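Endo-beta-mannanase (Rhizomucor miehei, PDB 4QP0) probably hydrolyses internal beta-1,4-mannosidic linkages in mannans, galactomannans and glucomannans, acting as a secreted glycoside hydrolase family 5 enzyme with a TIM-barrel fold. Local coordinates at residues S3-S8 with F12-K17; L257-W262 with P307-T312; F336-C339 with D344-T347. One frame throughout, in Å; residues are numbered along the deposited sequence.

Contact 1 (S3-S8 with F12-K17); sequences SFVQTS and FTLDGK
Gln6 O is approached by three groups of the facing strand: the amide of Thr13, the CA-H of Phe12 and the edge of the Phe12 ring. The bond from Thr13 N to Gln6 O measures 2.8 Å, its donor standing well above the carbonyl plane; Phe12 CA lies 3.4 Å from Gln6 O and adds a weaker CA-H...O contact. In return, Gln6 N donates to Thr13 O, also at 2.8 Å, with the donor now in the carbonyl plane. This reciprocal couple makes Gln6 and Thr13 a hydrogen-bonded antiparallel pair, followed by the non-hydrogen-bonded pair of Thr7 and Phe12, in a tight beta hairpin.

Thr13 uses both branches. Its OG1, anti to the backbone N (chi1 -176°), bonds to Lys17 O at 2.8 Å; that oxygen also accepts from Leu14 N, which steadies the type II' turn of Leu14 to Lys17. The same torsion sets CG2 between N and the carbonyl carbon, where it packs 3.5 Å from Gln6 CB. A beta-branched threonine thus serves the neighbouring strand and the turn at once. Toward the open end of the hairpin, where 3-5 face 14-15, Leu14 CD1 comes within 3.9 Å of Val5 CG2, and the carboxylate of Asp15 brings OD1 to 3.3 Å from Ser3 CB, a contact without a hydrogen bond.

On the other face, the methyl Thr7 CG2 lies 4.0 Å from Phe12 CD1. The Phe12 ring, a large apolar group suited to burial, leads inward and meets Phe168 and Phe252 edge to face, while Val5, Thr7 and Phe12 all touch Leu214. Because Pro288 and Ala319, just ahead of strands 289-294 and 320-323, are touched as well, the hairpin lies across the N-terminal ends of the barrel strands, like a plug at the bottom of the barrel.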
loop_
_atom_site.group_PDB
_atom_site.type_symbol
_atom_site.label_atom_id
_atom_site.label_comp_id
_atom_site.label_asym_id
_atom_site.label_seq_id
_atom_site.Cartn_x
_atom_site.Cartn_y
_atom_site.Cartn_z
ATOM N N SER A 3 3.089 19.509 8.231
ATOM C CA SER A 3 3.424 19.762 6.798
ATOM C C SER A 3 3.070 18.531 5.952
ATOM O O SER A 3 2.552 17.546 6.484
ATOM C CB SER A 3 4.912 20.106 6.665
ATOM O OG SER A 3 5.198 20.713 5.415
ATOM N N PHE A 4 3.326 18.605 4.645
ATOM C CA PHE A 4 3.193 17.451 3.747
ATOM C C PHE A 4 4.477 16.629 3.785
ATOM O O PHE A 4 5.573 17.194 3.736
ATOM C CB PHE A 4 2.949 17.893 2.296
ATOM C CG PHE A 4 1.565 18.418 2.029
ATOM C CD1 PHE A 4 0.472 17.561 1.990
ATOM C CD2 PHE A 4 1.358 19.776 1.788
ATOM C CE1 PHE A 4 -0.801 18.050 1.737
ATOM C CE2 PHE A 4 0.087 20.269 1.533
ATOM C CZ PHE A 4 -0.995 19.403 1.509
ATOM N N VAL A 5 4.340 15.304 3.856
ATOM C CA VAL A 5 5.480 14.387 3.715
ATOM C C VAL A 5 6.189 14.603 2.383
ATOM O O VAL A 5 5.554 14.685 1.334
ATOM C CB VAL A 5 5.052 12.910 3.830
ATOM C CG1 VAL A 5 6.209 11.981 3.489
ATOM C CG2 VAL A 5 4.547 12.621 5.230
ATOM N N GLN A 6 7.509 14.705 2.436
ATOM C CA GLN A 6 8.305 14.946 1.242
ATOM C C GLN A 6 9.451 13.949 1.120
ATOM O O GLN A 6 9.591 13.048 1.938
ATOM C CB GLN A 6 8.812 16.390 1.227
ATOM C CG GLN A 6 7.694 17.411 1.093
ATOM C CD GLN A 6 8.210 18.806 0.857
ATOM O OE1 GLN A 6 9.218 19.211 1.439
ATOM N NE2 GLN A 6 7.522 19.556 0.000
ATOM N N THR A 7 10.256 14.101 0.077
ATOM C CA THR A 7 11.429 13.267 -0.112
ATOM C C THR A 7 12.640 14.144 -0.362
ATOM O O THR A 7 12.571 15.131 -1.105
ATOM C CB THR A 7 11.280 12.306 -1.304
ATOM O OG1 THR A 7 11.081 13.058 -2.514
ATOM C CG2 THR A 7 10.122 11.326 -1.084
ATOM N N SER A 8 13.744 13.777 0.279
ATOM C CA SER A 8 15.037 14.399 0.034
ATOM C C SER A 8 16.035 13.270 -0.168
ATOM O O SER A 8 16.495 12.650 0.796
ATOM C CB SER A 8 15.439 15.291 1.213
ATOM O OG SER A 8 16.671 15.939 0.955
ATOM N N PHE A 12 12.662 10.025 3.541
ATOM C CA PHE A 12 11.425 10.766 3.675
ATOM C C PHE A 12 11.723 11.956 4.562
ATOM O O PHE A 12 12.612 11.891 5.411
ATOM C CB PHE A 12 10.340 9.917 4.330
ATOM C CG PHE A 12 9.748 8.884 3.423
ATOM C CD1 PHE A 12 9.142 9.254 2.212
ATOM C CD2 PHE A 12 9.769 7.544 3.781
ATOM C CE1 PHE A 12 8.593 8.297 1.384
ATOM C CE2 PHE A 12 9.218 6.586 2.956
ATOM C CZ PHE A 12 8.629 6.963 1.754
ATOM N N THR A 13 10.978 13.039 4.371
ATOM C CA THR A 13 11.200 14.237 5.161
ATOM C C THR A 13 9.882 14.883 5.581
ATOM O O THR A 13 8.954 15.025 4.779
ATOM C CB THR A 13 12.179 15.219 4.462
ATOM O OG1 THR A 13 12.432 16.334 5.313
ATOM C CG2 THR A 13 11.645 15.725 3.112
ATOM N N LEU A 14 9.799 15.222 6.863
ATOM C CA LEU A 14 8.644 15.917 7.414
ATOM C C LEU A 14 9.114 17.194 8.096
ATOM O O LEU A 14 9.826 17.145 9.108
ATOM C CB LEU A 14 7.885 15.023 8.397
ATOM C CG LEU A 14 6.440 15.422 8.726
ATOM C CD1 LEU A 14 5.611 15.663 7.467
ATOM C CD2 LEU A 14 5.794 14.359 9.596
ATOM N N ASP A 15 8.699 18.328 7.532
ATOM C CA ASP A 15 9.226 19.647 7.889
ATOM C C ASP A 15 10.679 19.727 7.428
ATOM O O ASP A 15 10.969 19.493 6.251
ATOM C CB ASP A 15 9.082 19.945 9.392
ATOM C CG ASP A 15 7.627 19.993 9.851
ATOM O OD1 ASP A 15 6.820 20.725 9.232
ATOM O OD2 ASP A 15 7.294 19.310 10.847
ATOM N N GLY A 16 11.590 20.040 8.346
ATOM C CA GLY A 16 13.003 20.165 8.000
ATOM C C GLY A 16 13.767 18.865 8.139
ATOM O O GLY A 16 14.843 18.699 7.557
ATOM N N LYS A 17 13.194 17.936 8.897
ATOM C CA LYS A 17 13.926 16.760 9.366
ATOM C C LYS A 17 13.670 15.490 8.541
ATOM O O LYS A 17 12.599 15.337 7.945
ATOM C CB LYS A 17 13.633 16.502 10.854
ATOM C CG LYS A 17 13.903 17.700 11.747
ATOM C CD LYS A 17 14.707 17.308 12.975
ATOM C CE LYS A 17 15.121 18.535 13.774
ATOM N NZ LYS A 17 13.994 19.054 14.598
#

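Contact 2 (L257-W262 with P307-T312); sequences LYPEAW and PVWQGT
Leu257 presses one methyl onto the indole of Trp309 in a CH-pi contact: CD2 lies 3.3 Å from the centroid of the six-membered ring and only 9° off its normal. Its nearest ring atom is CE3 of Trp309, at 3.4 Å from Leu257 CD2. With CG of Leu257 anti to the backbone N (chi1 179°), the branched end extends away from its own backbone to meet the indole, which arrives from the opposite direction. A leucine methyl suits this place, being compact enough to sit over a ring face with no polar atom to satisfy.

The packing is looser towards the far end of the indole. There Pro259 lies oblique to the ring, its CD 3.8 Å from Trp309 CH2, so the stiff proline ring only flanks what the leucine covers directly. The outer side of the helix, with the exposed Val308, lies away from this contact.

Trp309 reaches inward from helix 299-315, while Leu257 ends strand 253-257 and is backbone-bonded to Glu293 and Gly295. Ser271 of helix 270-284 touches all three residues, and Tyr294 of strand 289-294 touches Leu257 and Trp309; the contact therefore fills the layer between barrel strands and outer helices.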
loop_
_atom_site.group_PDB
_atom_site.type_symbol
_atom_site.label_atom_id
_atom_site.label_comp_id
_atom_site.label_asym_id
_atom_site.label_seq_id
_atom_site.Cartn_x
_atom_site.Cartn_y
_atom_site.Cartn_z
ATOM N N LEU A 257 7.252 -8.275 1.933
ATOM C CA LEU A 257 8.001 -9.465 2.326
ATOM C C LEU A 257 7.085 -10.559 2.871
ATOM O O LEU A 257 6.495 -10.414 3.941
ATOM C CB LEU A 257 9.108 -9.108 3.327
ATOM C CG LEU A 257 9.994 -10.240 3.877
ATOM C CD1 LEU A 257 10.630 -11.047 2.749
ATOM C CD2 LEU A 257 11.063 -9.685 4.811
ATOM N N TYR A 258 6.970 -11.646 2.105
ATOM C CA TYR A 258 6.192 -12.826 2.489
ATOM C C TYR A 258 6.912 -14.115 2.079
ATOM O O TYR A 258 6.605 -14.698 1.023
ATOM C CB TYR A 258 4.780 -12.768 1.881
ATOM C CG TYR A 258 3.902 -11.694 2.485
ATOM C CD1 TYR A 258 3.306 -11.875 3.737
ATOM C CD2 TYR A 258 3.680 -10.491 1.817
ATOM C CE1 TYR A 258 2.511 -10.896 4.302
ATOM C CE2 TYR A 258 2.882 -9.509 2.373
ATOM C CZ TYR A 258 2.299 -9.715 3.617
ATOM O OH TYR A 258 1.500 -8.737 4.181
ATOM N N PRO A 259 7.882 -14.563 2.909
ATOM C CA PRO A 259 8.697 -15.734 2.553
ATOM C C PRO A 259 7.913 -17.045 2.483
ATOM O O PRO A 259 8.251 -17.905 1.670
ATOM C CB PRO A 259 9.753 -15.794 3.665
ATOM C CG PRO A 259 9.191 -15.003 4.790
ATOM C CD PRO A 259 8.318 -13.950 4.178
ATOM N N GLU A 260 6.878 -17.188 3.316
ATOM C CA GLU A 260 6.052 -18.405 3.335
ATOM C C GLU A 260 5.212 -18.527 2.070
ATOM O O GLU A 260 5.163 -19.591 1.460
ATOM C CB GLU A 260 5.162 -18.449 4.576
ATOM C CG GLU A 260 5.934 -18.493 5.884
ATOM C CD GLU A 260 5.028 -18.356 7.093
ATOM O OE1 GLU A 260 4.531 -17.236 7.355
ATOM O OE2 GLU A 260 4.813 -19.373 7.789
ATOM N N ALA A 261 4.576 -17.427 1.669
ATOM C CA ALA A 261 3.766 -17.389 0.453
ATOM C C ALA A 261 4.606 -17.623 -0.794
ATOM O O ALA A 261 4.115 -18.147 -1.796
ATOM C CB ALA A 261 3.028 -16.060 0.344
ATOM N N TRP A 262 5.873 -17.229 -0.723
ATOM C CA TRP A 262 6.770 -17.301 -1.868
ATOM C C TRP A 262 7.664 -18.495 -1.753
ATOM O O TRP A 262 8.503 -18.748 -2.629
ATOM C CB TRP A 262 7.597 -16.022 -1.970
ATOM C CG TRP A 262 6.769 -14.758 -2.047
ATOM C CD1 TRP A 262 5.418 -14.645 -2.345
ATOM C CD2 TRP A 262 7.224 -13.377 -1.838
ATOM N NE1 TRP A 262 5.016 -13.337 -2.321
ATOM C CE2 TRP A 262 6.047 -12.525 -2.030
ATOM C CE3 TRP A 262 8.436 -12.785 -1.514
ATOM C CZ2 TRP A 262 6.108 -11.144 -1.906
ATOM C CZ3 TRP A 262 8.485 -11.390 -1.392
ATOM C CH2 TRP A 262 7.347 -10.592 -1.588
ATOM N N PRO A 307 12.956 -9.287 14.659
ATOM C CA PRO A 307 14.139 -8.545 15.125
ATOM C C PRO A 307 15.291 -8.577 14.125
ATOM O O PRO A 307 16.018 -7.586 13.983
ATOM C CB PRO A 307 14.529 -9.270 16.420
ATOM C CG PRO A 307 13.255 -9.856 16.910
ATOM C CD PRO A 307 12.503 -10.261 15.670
ATOM N N VAL A 308 15.439 -9.703 13.431
ATOM C CA VAL A 308 16.469 -9.853 12.413
ATOM C C VAL A 308 16.192 -8.901 11.253
ATOM O O VAL A 308 17.075 -8.131 10.861
ATOM C CB VAL A 308 16.575 -11.316 11.908
ATOM C CG1 VAL A 308 17.719 -11.469 10.911
ATOM C CG2 VAL A 308 16.769 -12.272 13.081
ATOM N N TRP A 309 14.965 -8.945 10.730
ATOM C CA TRP A 309 14.563 -8.130 9.581
ATOM C C TRP A 309 14.617 -6.665 9.893
ATOM O O TRP A 309 15.000 -5.854 9.049
ATOM C CB TRP A 309 13.140 -8.454 9.138
ATOM C CG TRP A 309 12.896 -9.848 8.609
ATOM C CD1 TRP A 309 13.821 -10.868 8.383
ATOM C CD2 TRP A 309 11.610 -10.403 8.174
ATOM N NE1 TRP A 309 13.204 -11.985 7.871
ATOM C CE2 TRP A 309 11.880 -11.771 7.724
ATOM C CE3 TRP A 309 10.301 -9.919 8.121
ATOM C CZ2 TRP A 309 10.873 -12.596 7.250
ATOM C CZ3 TRP A 309 9.299 -10.762 7.643
ATOM C CH2 TRP A 309 9.580 -12.062 7.210
ATOM N N GLN A 310 14.201 -6.320 11.109
ATOM C CA GLN A 310 14.137 -4.934 11.534
ATOM C C GLN A 310 15.546 -4.354 11.733
ATOM O O GLN A 310 15.828 -3.232 11.295
ATOM C CB GLN A 310 13.244 -4.806 12.779
ATOM C CG GLN A 310 11.756 -4.952 12.446
ATOM C CD GLN A 310 10.846 -5.102 13.660
ATOM O OE1 GLN A 310 11.304 -5.177 14.804
ATOM N NE2 GLN A 310 9.542 -5.157 13.409
ATOM N N GLY A 311 16.426 -5.138 12.363
ATOM C CA GLY A 311 17.851 -4.820 12.459
ATOM C C GLY A 311 18.535 -4.622 11.116
ATOM O O GLY A 311 19.432 -3.794 10.992
ATOM N N THR A 312 18.109 -5.380 10.107
ATOM C CA THR A 312 18.567 -5.173 8.724
ATOM C C THR A 312 18.124 -3.813 8.190
ATOM O O THR A 312 18.929 -3.084 7.615
ATOM C CB THR A 312 18.075 -6.291 7.777
ATOM O OG1 THR A 312 18.484 -7.560 8.301
ATOM C CG2 THR A 312 18.645 -6.119 6.369
#

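Contact 3 (F336-C339 with D344-T347)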
loop_
_atom_site.group_PDB
_atom_site.type_symbol
_atom_site.label_atom_id
_atom_site.label_comp_id
_atom_site.label_asym_id
_atom_site.label_seq_id
_atom_site.Cartn_x
_atom_site.Cartn_y
_atom_site.Cartn_z
ATOM N N PHE A 336 -1.570 -13.166 10.553
ATOM C CA PHE A 336 -0.566 -12.112 10.681
ATOM C C PHE A 336 -0.965 -11.005 11.661
ATOM O O PHE A 336 -0.180 -10.089 11.915
ATOM C CB PHE A 336 -0.287 -11.485 9.321
ATOM C CG PHE A 336 0.218 -12.451 8.281
ATOM C CD1 PHE A 336 1.550 -12.859 8.273
ATOM C CD2 PHE A 336 -0.631 -12.921 7.287
ATOM C CE1 PHE A 336 2.018 -13.731 7.302
ATOM C CE2 PHE A 336 -0.170 -13.791 6.311
ATOM C CZ PHE A 336 1.158 -14.198 6.319
ATOM N N GLY A 337 -2.177 -11.090 12.202
ATOM C CA GLY A 337 -2.702 -10.068 13.109
ATOM C C GLY A 337 -1.930 -9.976 14.414
ATOM O O GLY A 337 -1.755 -10.978 15.109
ATOM N N ILE A 338 -1.459 -8.765 14.721
ATOM C CA ILE A 338 -0.747 -8.454 15.960
ATOM C C ILE A 338 -1.561 -7.435 16.754
ATOM O O ILE A 338 -1.968 -6.409 16.211
ATOM C CB ILE A 338 0.667 -7.887 15.672
ATOM C CG1 ILE A 338 1.621 -9.012 15.260
ATOM C CG2 ILE A 338 1.223 -7.152 16.890
ATOM C CD1 ILE A 338 2.948 -8.540 14.698
ATOM N N CYS A 339 -1.812 -7.733 18.028
ATOM C CA CYS A 339 -2.547 -6.815 18.898
ATOM C C CYS A 339 -1.555 -5.949 19.660
ATOM O O CYS A 339 -0.401 -6.332 19.825
ATOM C CB CYS A 339 -3.428 -7.575 19.893
ATOM S SG CYS A 339 -4.343 -8.990 19.233
ATOM N N ASP A 344 4.502 -9.774 23.963
ATOM C CA ASP A 344 5.788 -9.645 23.275
ATOM C C ASP A 344 5.766 -8.565 22.180
ATOM O O ASP A 344 6.466 -8.672 21.166
ATOM C CB ASP A 344 6.228 -11.002 22.701
ATOM C CG ASP A 344 5.148 -11.671 21.850
ATOM O OD1 ASP A 344 4.107 -11.034 21.572
ATOM O OD2 ASP A 344 5.344 -12.846 21.466
ATOM N N ILE A 345 4.968 -7.526 22.411
ATOM C CA ILE A 345 4.829 -6.399 21.488
ATOM C C ILE A 345 6.117 -5.577 21.325
ATOM O O ILE A 345 6.388 -5.041 20.251
ATOM C CB ILE A 345 3.624 -5.509 21.893
ATOM C CG1 ILE A 345 3.218 -4.579 20.745
ATOM C CG2 ILE A 345 3.881 -4.774 23.213
ATOM C CD1 ILE A 345 2.847 -5.316 19.478
ATOM N N ALA A 346 6.910 -5.498 22.390
ATOM C CA ALA A 346 8.170 -4.772 22.367
ATOM C C ALA A 346 9.129 -5.333 21.330
ATOM O O ALA A 346 9.756 -4.582 20.585
ATOM C CB ALA A 346 8.814 -4.777 23.747
ATOM N N THR A 347 9.249 -6.656 21.286
ATOM C CA THR A 347 10.224 -7.280 20.403
ATOM C C THR A 347 9.693 -7.573 18.990
ATOM O O THR A 347 10.481 -7.788 18.074
ATOM C CB THR A 347 10.905 -8.513 21.044
ATOM O OG1 THR A 347 9.921 -9.478 21.412
ATOM C CG2 THR A 347 11.690 -8.092 22.282
#
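Ile338 and Ile345 cross obliquely, meeting through one methyl of each: CG2 of Ile338 lies 3.6 Å from CD1 of Ile345. The two side chains use different branches. Ile338 offers the short one, which stands anti to its backbone N, whereas Ile345 offers the end of its long one. In Ile345, CG1 runs anti to the backbone N (chi1 -164°) and a turn at the next bond (chi2 58°) swings CD1 towards the loop, although the side chain sets out at an angle to it. The same methyl rests 3.4 Å from Cys339 O, so it sits against both a neighbouring side chain and a backbone carbonyl.

Isoleucine suits position 345 because its long branch ends in a methyl that can reach both groups. Ile338 makes this contact with one branch while its side chain also touches Tyr306 and Arg302 of helix 299-315, and Val349 of helix 345-358.

No hydrogen bond joins 336-339 to 344-347, and the meeting of CD1 with the carbonyl is van der Waals packing. The loop is tied by other bonds: Cys339 forms a disulfide with Cys330, its N bonds to Asp342, and Ile338 is backbone-bonded to Gln325 and Ala327. The isoleucine pair therefore implies a fit of shape, with covalent and polar anchors around it.

Overall arrangement
Contact 1 is a surface hairpin, held by backbone hydrogen bonds because its strands pair; contacts 2 and 3 are buried and each set a loop or strand end against a helix. These two have no hydrogen bonds across their segments and rely on apolar packing, a methyl over an indole in contact 2 and methyl on methyl in contact 3. They are neighbours, with centres about 15 Å apart: Tyr258 packs on Phe336, and Pro307 meets Thr347. Helix 299-315 supplies Trp309 to contact 2 and also packs on Ile338 of contact 3. Contact 1 touches neither, its centre lying about 27 Å from that of contact 2 and about 29 Å from that of contact 3.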